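Local coordinates for transcriptional regulatory protein RcsB (Escherichia coli, PDB 5I4C) that serves as the response regulator of the Rcs phosphorelay, binding DNA to control genes for capsule synthesis, biofilm formation and cell division, and is represented by its receiver domain, at residues D100-G105 with G126-P131. Numbering follows the deposited sequence.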
ATOM      1  N   ASP A 100       2.746   4.208  26.047  1.00 56.17           N
ATOM      2  CA  ASP A 100       2.289   4.184  27.445  1.00 56.61           C
ATOM      3  C   ASP A 100       1.243   3.145  27.700  1.00 56.84           C
ATOM      4  O   ASP A 100       1.032   2.796  28.849  1.00 54.00           O
ATOM      5  CB  ASP A 100       1.633   5.505  27.849  1.00 62.65           C
ATOM      6  CG  ASP A 100       2.613   6.651  27.949  1.00 68.10           C
ATOM      7  OD1 ASP A 100       3.816   6.494  27.629  1.00 71.50           O
ATOM      8  OD2 ASP A 100       2.156   7.738  28.338  1.00 74.89           O
ATOM      9  N   LEU A 101       0.541   2.673  26.655  1.00 52.42           N
ATOM     10  CA  LEU A 101      -0.535   1.715  26.861  1.00 51.50           C
ATOM     11  C   LEU A 101       0.022   0.282  26.876  1.00 49.60           C
ATOM     12  O   LEU A 101      -0.719  -0.682  27.090  1.00 53.61           O
ATOM     13  CB  LEU A 101      -1.669   1.918  25.810  1.00 53.56           C
ATOM     14  CG  LEU A 101      -2.403   3.277  25.830  1.00 55.12           C
ATOM     15  CD1 LEU A 101      -3.452   3.377  24.732  1.00 57.11           C
ATOM     16  CD2 LEU A 101      -3.032   3.559  27.192  1.00 55.45           C
ATOM     17  N   ASP A 102       1.317   0.132  26.652  1.00 45.77           N
ATOM     18  CA  ASP A 102       1.980  -1.169  26.826  1.00 46.23           C
ATOM     19  C   ASP A 102       1.610  -2.092  25.662  1.00 42.78           C
ATOM     20  O   ASP A 102       1.352  -3.274  25.793  1.00 43.13           O
ATOM     21  CB  ASP A 102       1.731  -1.804  28.232  1.00 52.04           C
ATOM     22  CG  ASP A 102       2.757  -2.931  28.571  1.00 56.15           C
ATOM     23  OD1 ASP A 102       3.972  -2.765  28.331  1.00 61.64           O
ATOM     24  OD2 ASP A 102       2.343  -4.017  29.016  1.00 60.39           O
ATOM     25  N   ILE A 103       1.670  -1.529  24.484  1.00 38.74           N
ATOM     26  CA  ILE A 103       1.580  -2.353  23.292  1.00 35.58           C
ATOM     27  C   ILE A 103       2.935  -2.982  22.981  1.00 33.16           C
ATOM     28  O   ILE A 103       3.960  -2.597  23.519  1.00 35.06           O
ATOM     29  CB  ILE A 103       0.974  -1.563  22.129  1.00 35.90           C
ATOM     30  CG1 ILE A 103       1.752  -0.317  21.802  1.00 35.82           C
ATOM     31  CG2 ILE A 103      -0.458  -1.170  22.473  1.00 35.78           C
ATOM     32  CD1 ILE A 103       1.970  -0.226  20.361  1.00 38.31           C
ATOM     33  N   GLU A 104       2.949  -3.963  22.103  1.00 28.71           N
ATOM     34  CA  GLU A 104       4.120  -4.736  21.877  1.00 28.87           C
ATOM     35  C   GLU A 104       4.996  -4.230  20.734  1.00 28.74           C
ATOM     36  O   GLU A 104       6.203  -4.485  20.714  1.00 30.13           O
ATOM     37  CB  GLU A 104       3.746  -6.199  21.657  1.00 28.19           C
ATOM     38  CG  GLU A 104       3.354  -6.899  22.934  1.00 31.60           C
ATOM     39  CD  GLU A 104       1.964  -6.517  23.446  1.00 33.10           C
ATOM     40  OE1 GLU A 104       1.127  -5.918  22.729  1.00 31.11           O
ATOM     41  OE2 GLU A 104       1.719  -6.797  24.611  1.00 34.96           O
ATOM     42  N   GLY A 105       4.439  -3.501  19.787  1.00 25.12           N
ATOM     43  CA  GLY A 105       5.244  -3.138  18.661  1.00 24.85           C
ATOM     44  C   GLY A 105       4.689  -1.985  17.945  1.00 24.92           C
ATOM     45  O   GLY A 105       3.455  -1.717  18.036  1.00 25.45           O
ATOM     46  N   GLY A 126       9.220 -12.701  23.371  1.00 39.36           N
ATOM     47  CA  GLY A 126       8.717 -11.744  24.346  1.00 39.93           C
ATOM     48  C   GLY A 126       9.368 -10.364  24.447  1.00 39.25           C
ATOM     49  O   GLY A 126       9.436  -9.832  25.534  1.00 40.07           O
ATOM     50  N   LYS A 127       9.880  -9.825  23.350  1.00 36.83           N
ATOM     51  CA  LYS A 127      10.546  -8.511  23.292  1.00 36.65           C
ATOM     52  C   LYS A 127       9.687  -7.588  22.436  1.00 36.18           C
ATOM     53  O   LYS A 127       8.843  -8.063  21.629  1.00 38.05           O
ATOM     54  CB  LYS A 127      11.926  -8.602  22.589  1.00 37.73           C
ATOM     55  CG  LYS A 127      12.980  -9.532  23.189  1.00 41.78           C
ATOM     56  CD  LYS A 127      13.422  -8.962  24.491  1.00 41.97           C
ATOM     57  CE  LYS A 127      14.575  -9.672  25.172  1.00 45.41           C
ATOM     58  NZ  LYS A 127      14.047 -10.776  25.990  1.00 45.13           N
ATOM     59  N   LYS A 128       9.878  -6.283  22.607  1.00 34.59           N
ATOM     60  CA  LYS A 128       9.110  -5.288  21.877  1.00 33.60           C
ATOM     61  C   LYS A 128       9.883  -4.852  20.676  1.00 34.00           C
ATOM     62  O   LYS A 128      11.060  -5.103  20.586  1.00 36.88           O
ATOM     63  CB  LYS A 128       8.749  -4.110  22.734  1.00 34.67           C
ATOM     64  CG  LYS A 128       7.818  -4.431  23.890  1.00 36.80           C
ATOM     65  CD  LYS A 128       7.441  -3.150  24.616  1.00 40.48           C
ATOM     66  CE  LYS A 128       6.826  -3.347  25.989  1.00 44.21           C
ATOM     67  NZ  LYS A 128       5.382  -3.516  25.874  1.00 46.85           N
ATOM     68  N   PHE A 129       9.227  -4.220  19.728  1.00 32.59           N
ATOM     69  CA  PHE A 129       9.881  -3.766  18.502  1.00 33.31           C
ATOM     70  C   PHE A 129       9.360  -2.371  18.216  1.00 33.98           C
ATOM     71  O   PHE A 129       8.148  -2.146  18.226  1.00 29.93           O
ATOM     72  CB  PHE A 129       9.513  -4.693  17.355  1.00 36.11           C
ATOM     73  CG  PHE A 129      10.225  -4.400  16.031  1.00 35.52           C
ATOM     74  CD1 PHE A 129       9.744  -3.437  15.149  1.00 37.60           C
ATOM     75  CD2 PHE A 129      11.342  -5.159  15.650  1.00 39.17           C
ATOM     76  CE1 PHE A 129      10.372  -3.220  13.900  1.00 37.92           C
ATOM     77  CE2 PHE A 129      11.980  -4.937  14.428  1.00 39.32           C
ATOM     78  CZ  PHE A 129      11.493  -3.961  13.566  1.00 38.49           C
ATOM     79  N   THR A 130      10.256  -1.459  17.885  1.00 34.79           N
ATOM     80  CA  THR A 130       9.967  -0.020  17.908  1.00 38.20           C
ATOM     81  C   THR A 130      10.817   0.576  16.763  1.00 38.35           C
ATOM     82  O   THR A 130      11.938   0.144  16.576  1.00 41.18           O
ATOM     83  CB  THR A 130      10.388   0.462  19.317  1.00 44.36           C
ATOM     84  OG1 THR A 130       9.491   1.422  19.803  1.00 52.43           O
ATOM     85  CG2 THR A 130      11.806   0.952  19.394  1.00 46.93           C
ATOM     86  N   PRO A 131      10.290   1.492  15.943  1.00 36.40           N
ATOM     87  CA  PRO A 131      11.122   1.934  14.802  1.00 38.44           C
ATOM     88  C   PRO A 131      12.397   2.631  15.247  1.00 42.21           C
ATOM     89  O   PRO A 131      12.425   3.225  16.319  1.00 44.85           O
ATOM     90  CB  PRO A 131      10.232   2.934  14.061  1.00 37.01           C
ATOM     91  CG  PRO A 131       8.836   2.606  14.512  1.00 35.24           C
ATOM     92  CD  PRO A 131       8.966   2.115  15.926  1.00 36.32           C
TER
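The Asp102 carboxylate takes the Lys128 ammonium on one face: NZ lies 2.9 Å from OD1, about 53° out of the carboxylate plane. This is a hydrogen-bonded salt bridge. The Ile103 carbonyl is also met from above its plane, with Lys128 NZ 2.9 Å from Ile103 O. The Glu104 peptide carbonyl is used differently. Phe129 N donates to Glu104 O at 3.2 Å, in the carbonyl plane, with an N-H...O angle of 153°.

Lys128 reaches across residues 103 and 104. Its CB lies 3.3 Å from Glu104 O, its CD passes Ile103 O, and the chain stays extended as far as CE. A bend at the last torsion (chi4 -88°) then turns NZ to its two acceptors. Asp102 lies in the loop between helix 92-99 and strand 105-108. It is the first residue after the helix to leave helical angles, with positive phi. The side chains of Asp102 and Lys128 cross at about a right angle.

Gly105 and Phe129 form a single backbone bridge. Gly105 CA makes a CH...O contact of 3.1 Å with Phe129 O. Phe129 also shares a backbone hydrogen bond with Ile106, and its side chain touches Val107, Lys118 and Ala119. The segment after helix 112-124, which in the whole protein leads on toward the LuxR-type DNA-binding domain, thus runs beside the start of edge strand 105-108.

Glu104 OE1 bonds to Ile83 N. Glu104 OE2 is 5.1 Å from Lys128 NZ, too far for a salt bridge.

One ammonium therefore ties a carboxylate and a main-chain carbonyl of adjacent residues to segment 126-131. Asp102, with Glu104 nearby, probably favours charged Lys128. Solvent would be expected to weaken this exposed pair's attraction, while the backbone bonds of Phe129 probably help hold the segment along the edge strand.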